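Local coordinates for hypothetical protein DUF871 (Enterococcus faecalis, PDB 2P0O) that is of unproven function but probably acts as a 6-phospho-N-acetylmuramidase, a glycoside hydrolase whose N-terminal part is a TIM barrel, at residues I21-M26 against T53-I58; A108-S111 against D115-L118; I7-G12 against N17-Y22; E126-L131 against A136-L141. One frame throughout, in Å; residues are numbered along the deposited sequence.

Interaction 1: residues I21-M26 against T53-I58; sequences IYIKKM and TDLGAI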
loop_
_atom_site.group_PDB
_atom_site.type_symbol
_atom_site.label_atom_id
_atom_site.label_comp_id
_atom_site.label_asym_id
_atom_site.label_seq_id
_atom_site.Cartn_x
_atom_site.Cartn_y
_atom_site.Cartn_z
ATOM N N ILE A 21 -16.263 6.129 -9.124
ATOM C CA ILE A 21 -15.386 5.490 -10.127
ATOM C C ILE A 21 -14.146 4.877 -9.459
ATOM O O ILE A 21 -13.854 3.687 -9.628
ATOM C CB ILE A 21 -14.999 6.471 -11.266
ATOM C CG1 ILE A 21 -16.201 6.711 -12.166
ATOM C CG2 ILE A 21 -13.893 5.904 -12.135
ATOM C CD1 ILE A 21 -16.191 8.052 -12.903
ATOM N N TYR A 22 -13.451 5.702 -8.672
ATOM C CA TYR A 22 -12.300 5.294 -7.903
ATOM C C TYR A 22 -12.532 4.086 -6.998
ATOM O O TYR A 22 -11.730 3.124 -7.011
ATOM C CB TYR A 22 -11.807 6.476 -7.066
ATOM C CG TYR A 22 -10.638 6.150 -6.134
ATOM C CD1 TYR A 22 -9.357 5.862 -6.630
ATOM C CD2 TYR A 22 -10.813 6.166 -4.743
ATOM C CE1 TYR A 22 -8.268 5.583 -5.735
ATOM C CE2 TYR A 22 -9.761 5.889 -3.857
ATOM C CZ TYR A 22 -8.493 5.613 -4.349
ATOM O OH TYR A 22 -7.471 5.360 -3.431
ATOM N N ILE A 23 -13.576 4.159 -6.175
ATOM C CA ILE A 23 -13.898 3.078 -5.234
ATOM C C ILE A 23 -14.094 1.733 -5.980
ATOM O O ILE A 23 -13.480 0.705 -5.642
ATOM C CB ILE A 23 -15.139 3.427 -4.368
ATOM C CG1 ILE A 23 -14.811 4.547 -3.374
ATOM C CG2 ILE A 23 -15.638 2.190 -3.621
ATOM C CD1 ILE A 23 -16.060 5.197 -2.748
ATOM N N LYS A 24 -14.904 1.776 -7.024
ATOM C CA LYS A 24 -15.179 0.607 -7.851
ATOM C C LYS A 24 -13.915 0.034 -8.506
ATOM O O LYS A 24 -13.704 -1.188 -8.497
ATOM C CB LYS A 24 -16.234 0.935 -8.917
ATOM C CG LYS A 24 -17.603 1.241 -8.360
ATOM C CD LYS A 24 -18.676 1.247 -9.479
ATOM C CE LYS A 24 -19.951 1.908 -8.973
ATOM N NZ LYS A 24 -21.212 1.508 -9.713
ATOM N N LYS A 25 -13.074 0.911 -9.062
ATOM C CA LYS A 25 -11.811 0.468 -9.655
ATOM C C LYS A 25 -10.880 -0.147 -8.620
ATOM O O LYS A 25 -10.243 -1.154 -8.885
ATOM C CB LYS A 25 -11.094 1.624 -10.319
ATOM C CG LYS A 25 -11.525 1.830 -11.737
ATOM C CD LYS A 25 -10.890 3.077 -12.319
ATOM C CE LYS A 25 -11.544 3.364 -13.663
ATOM N NZ LYS A 25 -10.823 4.498 -14.285
HETATM N N MSE A 26 -10.807 0.460 -7.435
HETATM C CA MSE A 26 -9.918 -0.039 -6.387
HETATM C C MSE A 26 -10.336 -1.448 -5.953
HETATM O O MSE A 26 -9.485 -2.332 -5.809
HETATM C CB MSE A 26 -9.828 0.945 -5.221
HETATM C CG MSE A 26 -9.090 2.240 -5.607
HETATM SE SE MSE A 26 -7.221 1.922 -6.212
HETATM C CE MSE A 26 -6.325 2.078 -4.480
ATOM N N THR A 53 -25.007 7.117 4.403
ATOM C CA THR A 53 -25.971 6.232 3.798
ATOM C C THR A 53 -25.603 5.975 2.337
ATOM O O THR A 53 -25.755 4.855 1.855
ATOM C CB THR A 53 -27.463 6.734 3.952
ATOM O OG1 THR A 53 -27.699 7.039 5.358
ATOM C CG2 THR A 53 -28.464 5.644 3.461
ATOM N N ASP A 54 -25.124 7.002 1.620
ATOM C CA ASP A 54 -24.638 6.842 0.174
ATOM C C ASP A 54 -23.386 5.945 0.104
ATOM O O ASP A 54 -23.270 5.092 -0.802
ATOM C CB ASP A 54 -24.276 8.189 -0.461
ATOM C CG ASP A 54 -25.446 9.145 -0.551
ATOM O OD1 ASP A 54 -26.604 8.707 -0.871
ATOM O OD2 ASP A 54 -25.198 10.364 -0.304
ATOM N N LEU A 55 -22.453 6.141 1.035
ATOM C CA LEU A 55 -21.186 5.382 0.997
ATOM C C LEU A 55 -21.389 3.888 1.333
ATOM O O LEU A 55 -20.878 3.001 0.631
ATOM C CB LEU A 55 -20.100 6.013 1.909
ATOM C CG LEU A 55 -18.792 5.195 2.053
ATOM C CD1 LEU A 55 -18.088 5.072 0.725
ATOM C CD2 LEU A 55 -17.816 5.730 3.117
ATOM N N GLY A 56 -22.135 3.621 2.421
ATOM C CA GLY A 56 -22.531 2.253 2.780
ATOM C C GLY A 56 -23.189 1.513 1.631
ATOM O O GLY A 56 -22.982 0.289 1.473
ATOM N N ALA A 57 -23.954 2.251 0.811
ATOM C CA ALA A 57 -24.621 1.648 -0.342
ATOM C C ALA A 57 -23.582 1.200 -1.359
ATOM O O ALA A 57 -23.617 0.065 -1.846
ATOM C CB ALA A 57 -25.636 2.608 -0.968
ATOM N N ILE A 58 -22.632 2.083 -1.647
ATOM C CA ILE A 58 -21.526 1.731 -2.521
ATOM C C ILE A 58 -20.776 0.500 -1.969
ATOM O O ILE A 58 -20.568 -0.473 -2.690
ATOM C CB ILE A 58 -20.583 2.937 -2.743
ATOM C CG1 ILE A 58 -21.393 4.143 -3.217
ATOM C CG2 ILE A 58 -19.510 2.608 -3.775
ATOM C CD1 ILE A 58 -20.670 5.459 -2.996
#
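I23 meets L55 and I58 with a different branch for each, and that division of labour makes the whole contact. The ethyl arm runs out to the leucine: I23 CD1 lies 4.0 Å from L55 CD1. The short branch serves the other partner, with I23 CG2 at 3.9 Å from I58 CG2. In both pairs the side chains cross at about a right angle, so each meeting is one methyl against one methyl and not two chains lying side by side.

The rotation about the first side-chain bond of I23 decides where each branch goes: chi1 of -70° puts CG2 anti to the backbone N and CG1 beside it, aiming CD1 at L55 and CG2 at I58. L55 starts less well aimed, and it is the end of its side chain that comes nearer, CG being anti to N (chi1 173°).

The backbones stay well apart, the closest CA atoms being those of I23 and I58 at 8.2 Å; the interface is thin and wholly apolar. On the neighbouring flank of the first helix, the selenomethionine M26 puts CG 3.4 Å above one face of the Y22 ring, offset toward the rim. I23 also touches M64, and it rests on I7 of strand 4-8, so its side chain is shared between sheet and next helix. Two adjacent helices, 17-28 and 48-62, leaning together through aliphatic side chains outside a closed parallel sheet belong to the outer helical layer of a TIM barrel.

Interaction 2: residues A108-S111 against D115-L118; sequences AHAS and DIGL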
loop_
_atom_site.group_PDB
_atom_site.type_symbol
_atom_site.label_atom_id
_atom_site.label_comp_id
_atom_site.label_asym_id
_atom_site.label_seq_id
_atom_site.Cartn_x
_atom_site.Cartn_y
_atom_site.Cartn_z
ATOM N N ALA A 108 -16.037 -3.543 24.262
ATOM C CA ALA A 108 -15.988 -4.996 24.376
ATOM C C ALA A 108 -17.314 -5.611 23.929
ATOM O O ALA A 108 -17.331 -6.481 23.051
ATOM C CB ALA A 108 -15.657 -5.402 25.804
ATOM N N HIS A 109 -18.415 -5.127 24.513
ATOM C CA HIS A 109 -19.760 -5.538 24.128
ATOM C C HIS A 109 -20.023 -5.369 22.648
ATOM O O HIS A 109 -20.635 -6.241 22.024
ATOM C CB HIS A 109 -20.817 -4.754 24.906
ATOM C CG HIS A 109 -21.042 -5.259 26.298
ATOM N ND1 HIS A 109 -20.061 -5.235 27.268
ATOM C CD2 HIS A 109 -22.140 -5.787 26.889
ATOM C CE1 HIS A 109 -20.542 -5.730 28.396
ATOM N NE2 HIS A 109 -21.803 -6.072 28.193
ATOM N N ALA A 110 -19.563 -4.254 22.087
ATOM C CA ALA A 110 -19.800 -3.965 20.691
ATOM C C ALA A 110 -18.963 -4.858 19.762
ATOM O O ALA A 110 -19.296 -5.010 18.573
ATOM C CB ALA A 110 -19.572 -2.487 20.396
ATOM N N SER A 111 -17.908 -5.482 20.299
ATOM C CA SER A 111 -16.986 -6.233 19.433
ATOM C C SER A 111 -17.616 -7.535 18.931
ATOM O O SER A 111 -17.166 -8.075 17.936
ATOM C CB SER A 111 -15.644 -6.517 20.105
ATOM O OG SER A 111 -15.784 -7.392 21.209
ATOM N N ASP A 115 -16.747 -4.742 14.110
ATOM C CA ASP A 115 -15.318 -4.581 14.343
ATOM C C ASP A 115 -15.103 -3.307 15.116
ATOM O O ASP A 115 -15.866 -2.339 14.962
ATOM C CB ASP A 115 -14.525 -4.539 13.038
ATOM C CG ASP A 115 -14.664 -5.826 12.224
ATOM O OD1 ASP A 115 -14.770 -6.924 12.825
ATOM O OD2 ASP A 115 -14.679 -5.730 10.976
ATOM N N ILE A 116 -14.082 -3.337 15.973
ATOM C CA ILE A 116 -13.736 -2.206 16.833
ATOM C C ILE A 116 -12.318 -1.716 16.518
ATOM O O ILE A 116 -11.355 -2.483 16.566
ATOM C CB ILE A 116 -13.931 -2.578 18.326
ATOM C CG1 ILE A 116 -15.432 -2.727 18.648
ATOM C CG2 ILE A 116 -13.268 -1.558 19.268
ATOM C CD1 ILE A 116 -16.285 -1.466 18.366
ATOM N N GLY A 117 -12.218 -0.446 16.139
ATOM C CA GLY A 117 -10.945 0.181 15.843
ATOM C C GLY A 117 -10.335 0.705 17.128
ATOM O O GLY A 117 -10.986 1.418 17.891
ATOM N N LEU A 118 -9.092 0.308 17.379
ATOM C CA LEU A 118 -8.289 0.875 18.462
ATOM C C LEU A 118 -7.193 1.771 17.865
ATOM O O LEU A 118 -6.907 1.724 16.659
ATOM C CB LEU A 118 -7.654 -0.223 19.303
ATOM C CG LEU A 118 -8.571 -1.359 19.751
ATOM C CD1 LEU A 118 -7.726 -2.453 20.379
ATOM C CD2 LEU A 118 -9.608 -0.826 20.745
#
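S111 and I116 lie near the two ends of the short connection between helix 104-111 and strand 115-119. The chain has turned back tightly: the CA atoms of S111 and D115 are 5.6 Å apart, the nearest such pair, and from there the strand runs on away from the helix. A single side chain of the strand, I116, does the reaching. Its CG1 lies against the backbone of S111, 3.9 Å from S111 CA, and the methyl beyond it, CD1, sits 4.0 Å from A110 CB. CG1 beside the backbone N (chi1 -70°) and a second bend at chi2 of -58° fold the ethyl arm against these two residues.

S111 OG is held by its own segment and by the loop that follows helix 125-133. It donates to A108 O at 2.6 Å, in the carbonyl plane and on a lone pair, and the same oxygen also takes the N-H of S111. OG further accepts from the backbone N of D137, so this buried hydroxyl is used in both roles. The CB of D115 points away from the helix; its OD2 and OD1 form salt bridges with K65 and R140.

The chemistry is therefore divided: the serine hydroxyl and the aspartate carboxylate are satisfied elsewhere, and what holds helix to strand across the contact is aliphatic carbon, with I116 seated on A110 CB and on CA and CB of S111.

Interaction 3: residues I7-G12 against N17-Y22; sequences ISVFLG and NDTIIY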
loop_
_atom_site.group_PDB
_atom_site.type_symbol
_atom_site.label_atom_id
_atom_site.label_comp_id
_atom_site.label_asym_id
_atom_site.label_seq_id
_atom_site.Cartn_x
_atom_site.Cartn_y
_atom_site.Cartn_z
ATOM N N ILE A 7 -8.655 1.579 1.113
ATOM C CA ILE A 7 -8.637 2.986 0.684
ATOM C C ILE A 7 -9.313 3.879 1.715
ATOM O O ILE A 7 -10.069 3.406 2.556
ATOM C CB ILE A 7 -9.348 3.193 -0.685
ATOM C CG1 ILE A 7 -10.864 2.895 -0.578
ATOM C CG2 ILE A 7 -8.654 2.346 -1.728
ATOM C CD1 ILE A 7 -11.690 3.043 -1.915
ATOM N N SER A 8 -9.057 5.178 1.629
ATOM C CA SER A 8 -9.748 6.167 2.461
ATOM C C SER A 8 -10.713 6.976 1.635
ATOM O O SER A 8 -10.506 7.186 0.443
ATOM C CB SER A 8 -8.749 7.099 3.139
ATOM O OG SER A 8 -7.932 6.352 4.035
ATOM N N VAL A 9 -11.799 7.381 2.267
ATOM C CA VAL A 9 -12.779 8.250 1.645
ATOM C C VAL A 9 -13.047 9.378 2.620
ATOM O O VAL A 9 -13.073 9.156 3.821
ATOM C CB VAL A 9 -14.061 7.485 1.291
ATOM C CG1 VAL A 9 -15.152 8.446 0.846
ATOM C CG2 VAL A 9 -13.771 6.468 0.188
ATOM N N PHE A 10 -13.179 10.589 2.097
ATOM C CA PHE A 10 -13.344 11.800 2.917
ATOM C C PHE A 10 -14.752 12.348 2.726
ATOM O O PHE A 10 -15.111 12.828 1.645
ATOM C CB PHE A 10 -12.259 12.823 2.569
ATOM C CG PHE A 10 -10.877 12.362 2.959
ATOM C CD1 PHE A 10 -10.151 11.496 2.134
ATOM C CD2 PHE A 10 -10.337 12.721 4.196
ATOM C CE1 PHE A 10 -8.877 11.028 2.528
ATOM C CE2 PHE A 10 -9.068 12.269 4.590
ATOM C CZ PHE A 10 -8.337 11.445 3.769
ATOM N N LEU A 11 -15.561 12.219 3.776
ATOM C CA LEU A 11 -16.968 12.594 3.694
ATOM C C LEU A 11 -17.236 14.037 4.101
ATOM O O LEU A 11 -18.394 14.421 4.265
ATOM C CB LEU A 11 -17.837 11.640 4.523
ATOM C CG LEU A 11 -17.795 10.179 4.074
ATOM C CD1 LEU A 11 -18.761 9.359 4.912
ATOM C CD2 LEU A 11 -18.139 10.088 2.592
ATOM N N GLY A 12 -16.164 14.817 4.261
ATOM C CA GLY A 12 -16.241 16.255 4.511
ATOM C C GLY A 12 -16.639 16.986 3.242
ATOM O O GLY A 12 -16.844 18.205 3.229
ATOM N N ASN A 17 -18.544 11.721 -8.612
ATOM C CA ASN A 17 -18.554 10.541 -9.477
ATOM C C ASN A 17 -17.147 9.963 -9.615
ATOM O O ASN A 17 -16.969 8.726 -9.636
ATOM C CB ASN A 17 -19.187 10.896 -10.815
ATOM C CG ASN A 17 -20.652 11.322 -10.648
ATOM O OD1 ASN A 17 -21.297 10.961 -9.657
ATOM N ND2 ASN A 17 -21.180 12.083 -11.614
ATOM N N ASP A 18 -16.150 10.862 -9.643
ATOM C CA ASP A 18 -14.765 10.454 -9.593
ATOM C C ASP A 18 -14.492 9.551 -8.397
ATOM O O ASP A 18 -13.902 8.509 -8.557
ATOM C CB ASP A 18 -13.812 11.659 -9.657
ATOM C CG ASP A 18 -13.933 12.409 -10.998
ATOM O OD1 ASP A 18 -14.429 11.809 -11.982
ATOM O OD2 ASP A 18 -13.561 13.601 -11.066
ATOM N N THR A 19 -15.009 9.908 -7.231
ATOM C CA THR A 19 -14.833 9.088 -6.043
ATOM C C THR A 19 -15.455 7.693 -6.159
ATOM O O THR A 19 -14.813 6.692 -5.806
ATOM C CB THR A 19 -15.313 9.844 -4.792
ATOM O OG1 THR A 19 -14.502 11.019 -4.653
ATOM C CG2 THR A 19 -15.188 8.978 -3.532
ATOM N N ILE A 20 -16.682 7.633 -6.660
ATOM C CA ILE A 20 -17.371 6.369 -6.939
ATOM C C ILE A 20 -16.600 5.525 -7.984
ATOM O O ILE A 20 -16.300 4.349 -7.742
ATOM C CB ILE A 20 -18.862 6.627 -7.313
ATOM C CG1 ILE A 20 -19.591 7.217 -6.101
ATOM C CG2 ILE A 20 -19.557 5.358 -7.813
ATOM C CD1 ILE A 20 -20.921 7.866 -6.422
ATOM N N ILE A 21 -16.263 6.129 -9.124
ATOM C CA ILE A 21 -15.386 5.490 -10.127
ATOM C C ILE A 21 -14.146 4.877 -9.459
ATOM O O ILE A 21 -13.854 3.687 -9.628
ATOM C CB ILE A 21 -14.999 6.471 -11.266
ATOM C CG1 ILE A 21 -16.201 6.711 -12.166
ATOM C CG2 ILE A 21 -13.893 5.904 -12.135
ATOM C CD1 ILE A 21 -16.191 8.052 -12.903
ATOM N N TYR A 22 -13.451 5.702 -8.672
ATOM C CA TYR A 22 -12.300 5.294 -7.903
ATOM C C TYR A 22 -12.532 4.086 -6.998
ATOM O O TYR A 22 -11.730 3.124 -7.011
ATOM C CB TYR A 22 -11.807 6.476 -7.066
ATOM C CG TYR A 22 -10.638 6.150 -6.134
ATOM C CD1 TYR A 22 -9.357 5.862 -6.630
ATOM C CD2 TYR A 22 -10.813 6.166 -4.743
ATOM C CE1 TYR A 22 -8.268 5.583 -5.735
ATOM C CE2 TYR A 22 -9.761 5.889 -3.857
ATOM C CZ TYR A 22 -8.493 5.613 -4.349
ATOM O OH TYR A 22 -7.471 5.360 -3.431
HETATM O O HOH W 1 -7.886 6.190 -0.807
#
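In the first beta-alpha-beta unit of the barrel, strand 4-8 is covered by helix 17-28, and I7 and Y22 are a main point of contact between them. The two side chains slide past each other in opposite directions. I7 CG2 lies 3.7 Å from Y22 OH, while I7 CD1 approaches the ring obliquely and stands 3.9 Å from Y22 CE2. With CG1 of I7 set between its backbone N and carbonyl carbon (chi1 66°), both branches can lie along the outer part of the tyrosine.

The phenol oxygen also has a polar task. A water sits 2.8 Å from Y22 OH and accepts the backbone N-H of S8 at 2.9 Å, linking helix side chain to strand backbone through one bridging molecule. Further along, V9 CG1 and T19 CG2 meet loosely at 4.4 Å; the hydroxyl of T19 is engaged with T16, leaving its methyl for the valine.

Around this core, I7 also packs on M26 of the same helix, and its backbone pairs with G33 and F35 of the next strand, 33-38. L11 reaches helix 48-62 at L52, and I20 touches I58 there.

Interaction 4: residues E126-L131 against A136-L141; sequences EEVAEL and ADFSRL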
loop_
_atom_site.group_PDB
_atom_site.type_symbol
_atom_site.label_atom_id
_atom_site.label_comp_id
_atom_site.label_asym_id
_atom_site.label_seq_id
_atom_site.Cartn_x
_atom_site.Cartn_y
_atom_site.Cartn_z
ATOM N N GLU A 126 -3.286 -2.105 30.013
ATOM C CA GLU A 126 -4.393 -2.052 30.976
ATOM C C GLU A 126 -5.740 -2.105 30.276
ATOM O O GLU A 126 -6.623 -2.868 30.662
ATOM C CB GLU A 126 -4.325 -0.764 31.808
ATOM C CG GLU A 126 -3.223 -0.731 32.853
ATOM C CD GLU A 126 -1.822 -0.575 32.253
ATOM O OE1 GLU A 126 -1.649 0.189 31.267
ATOM O OE2 GLU A 126 -0.891 -1.226 32.789
ATOM N N GLU A 127 -5.884 -1.268 29.253
ATOM C CA GLU A 127 -7.091 -1.213 28.436
ATOM C C GLU A 127 -7.333 -2.550 27.732
ATOM O O GLU A 127 -8.462 -3.020 27.669
ATOM C CB GLU A 127 -6.991 -0.070 27.417
ATOM C CG GLU A 127 -6.922 1.308 28.052
ATOM C CD GLU A 127 -6.559 2.432 27.075
ATOM O OE1 GLU A 127 -5.684 2.265 26.191
ATOM O OE2 GLU A 127 -7.159 3.513 27.217
ATOM N N VAL A 128 -6.257 -3.156 27.230
ATOM C CA VAL A 128 -6.303 -4.476 26.607
ATOM C C VAL A 128 -6.719 -5.533 27.635
ATOM O O VAL A 128 -7.472 -6.443 27.315
ATOM C CB VAL A 128 -4.950 -4.865 25.949
ATOM C CG1 VAL A 128 -5.052 -6.205 25.245
ATOM C CG2 VAL A 128 -4.522 -3.832 24.950
ATOM N N ALA A 129 -6.234 -5.392 28.868
ATOM C CA ALA A 129 -6.610 -6.280 29.952
ATOM C C ALA A 129 -8.081 -6.073 30.363
ATOM O O ALA A 129 -8.744 -7.001 30.871
ATOM C CB ALA A 129 -5.672 -6.080 31.144
ATOM N N GLU A 130 -8.597 -4.863 30.139
ATOM C CA GLU A 130 -9.986 -4.556 30.513
ATOM C C GLU A 130 -10.963 -5.142 29.491
ATOM O O GLU A 130 -12.031 -5.652 29.851
ATOM C CB GLU A 130 -10.176 -3.046 30.663
ATOM C CG GLU A 130 -11.528 -2.639 31.228
ATOM C CD GLU A 130 -11.688 -1.128 31.370
ATOM O OE1 GLU A 130 -10.757 -0.377 30.987
ATOM O OE2 GLU A 130 -12.755 -0.697 31.864
ATOM N N LEU A 131 -10.569 -5.065 28.222
ATOM C CA LEU A 131 -11.283 -5.700 27.117
ATOM C C LEU A 131 -11.370 -7.221 27.275
ATOM O O LEU A 131 -12.397 -7.812 26.965
ATOM C CB LEU A 131 -10.597 -5.376 25.791
ATOM C CG LEU A 131 -10.734 -3.961 25.237
ATOM C CD1 LEU A 131 -9.589 -3.670 24.255
ATOM C CD2 LEU A 131 -12.102 -3.753 24.599
ATOM N N ALA A 136 -14.177 -9.254 25.228
ATOM C CA ALA A 136 -14.210 -8.741 23.887
ATOM C C ALA A 136 -13.894 -9.899 22.955
ATOM O O ALA A 136 -13.178 -10.840 23.328
ATOM C CB ALA A 136 -13.205 -7.629 23.716
ATOM N N ASP A 137 -14.467 -9.832 21.760
ATOM C CA ASP A 137 -14.079 -10.679 20.650
ATOM C C ASP A 137 -12.781 -10.059 20.076
ATOM O O ASP A 137 -12.811 -9.078 19.335
ATOM C CB ASP A 137 -15.239 -10.727 19.638
ATOM C CG ASP A 137 -15.006 -11.714 18.484
ATOM O OD1 ASP A 137 -13.833 -11.989 18.123
ATOM O OD2 ASP A 137 -16.024 -12.209 17.918
ATOM N N PHE A 138 -11.639 -10.621 20.470
ATOM C CA PHE A 138 -10.320 -10.115 20.072
ATOM C C PHE A 138 -10.042 -10.325 18.595
ATOM O O PHE A 138 -9.156 -9.666 18.027
ATOM C CB PHE A 138 -9.210 -10.753 20.922
ATOM C CG PHE A 138 -8.915 -10.000 22.197
ATOM C CD1 PHE A 138 -9.915 -9.801 23.160
ATOM C CD2 PHE A 138 -7.640 -9.480 22.435
ATOM C CE1 PHE A 138 -9.642 -9.088 24.340
ATOM C CE2 PHE A 138 -7.362 -8.774 23.599
ATOM C CZ PHE A 138 -8.366 -8.581 24.559
ATOM N N SER A 139 -10.810 -11.234 17.985
ATOM C CA SER A 139 -10.789 -11.487 16.542
ATOM C C SER A 139 -11.472 -10.347 15.802
ATOM O O SER A 139 -11.372 -10.252 14.573
ATOM C CB SER A 139 -11.482 -12.813 16.190
ATOM O OG SER A 139 -12.858 -12.613 15.888
ATOM N N ARG A 140 -12.168 -9.482 16.538
ATOM C CA ARG A 140 -12.775 -8.306 15.913
ATOM C C ARG A 140 -12.190 -6.946 16.307
ATOM O O ARG A 140 -12.783 -5.898 16.053
ATOM C CB ARG A 140 -14.274 -8.370 16.095
ATOM C CG ARG A 140 -14.782 -9.545 15.311
ATOM C CD ARG A 140 -16.204 -9.549 15.286
ATOM N NE ARG A 140 -16.770 -8.791 14.187
ATOM C CZ ARG A 140 -18.063 -8.866 13.925
ATOM N NH1 ARG A 140 -18.809 -9.649 14.686
ATOM N NH2 ARG A 140 -18.607 -8.185 12.937
ATOM N N LEU A 141 -11.010 -6.985 16.918
ATOM C CA LEU A 141 -10.349 -5.795 17.389
ATOM C C LEU A 141 -9.243 -5.440 16.420
ATOM O O LEU A 141 -8.396 -6.286 16.115
ATOM C CB LEU A 141 -9.781 -6.017 18.790
ATOM C CG LEU A 141 -10.804 -6.196 19.926
ATOM C CD1 LEU A 141 -10.112 -6.462 21.272
ATOM C CD2 LEU A 141 -11.803 -5.027 20.007
#
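L131 O takes the backbone N-H of A136 at 2.9 Å, with an N-H...O angle of 154° and the donor tilted 24° from the carbonyl plane. This bond ties the segment following helix 125-133 back to the helix. The methyl of A136 comes in beside it, 4.0 Å from L131 CB, so the leucine is met by both backbone and side chain of one residue.

F138 then brings its ring to the helix edge-on. V128 O lies in the ring plane, 3.6 Å from F138 CZ, while V128 CG1 is 3.8 Å from F138 CE2. That methyl is set anti to its own backbone N (chi1 -177°), and the two side chains cross obliquely. One face of the ring is covered by L141 CD1, standing 3.7 Å above the centre. The same methyl also faces the helix: L131 CD1 and L141 CD1 meet tip to tip at 4.1 Å.

This is an alpha-to-beta connection of the TIM barrel, leading from helix 125-133 into strand 141-144, and its loop folds its aromatic residue against the helix it has just left. Within the loop, D137 OD1 is gripped by S139: OG donates to it, and the S139 N-H adds a weak bond at 3.1 Å. F138 and L141 also pack on L172.

How the interactions relate
The four contacts form two neighbourhoods of one barrel. Interactions 1 and 3 share I21 and Y22, their centres 7 Å apart: helix 17-28 meets the next helix in interaction 1 and its own strand in interaction 3, and M26 and I23 touch I7 between them. Interactions 2 and 4 make the second pair, centres 8 Å apart, joined by probable hydrogen bonds, among them I116 N to R140 O; the pairs do not touch. Interaction 2 is fully buried, while I58, T19, A136 and F138 of the others are partly exposed. Interactions 1 and 2 are aliphatic across the interface, interaction 3 adds a bridging water, and interaction 4 adds a direct backbone bond.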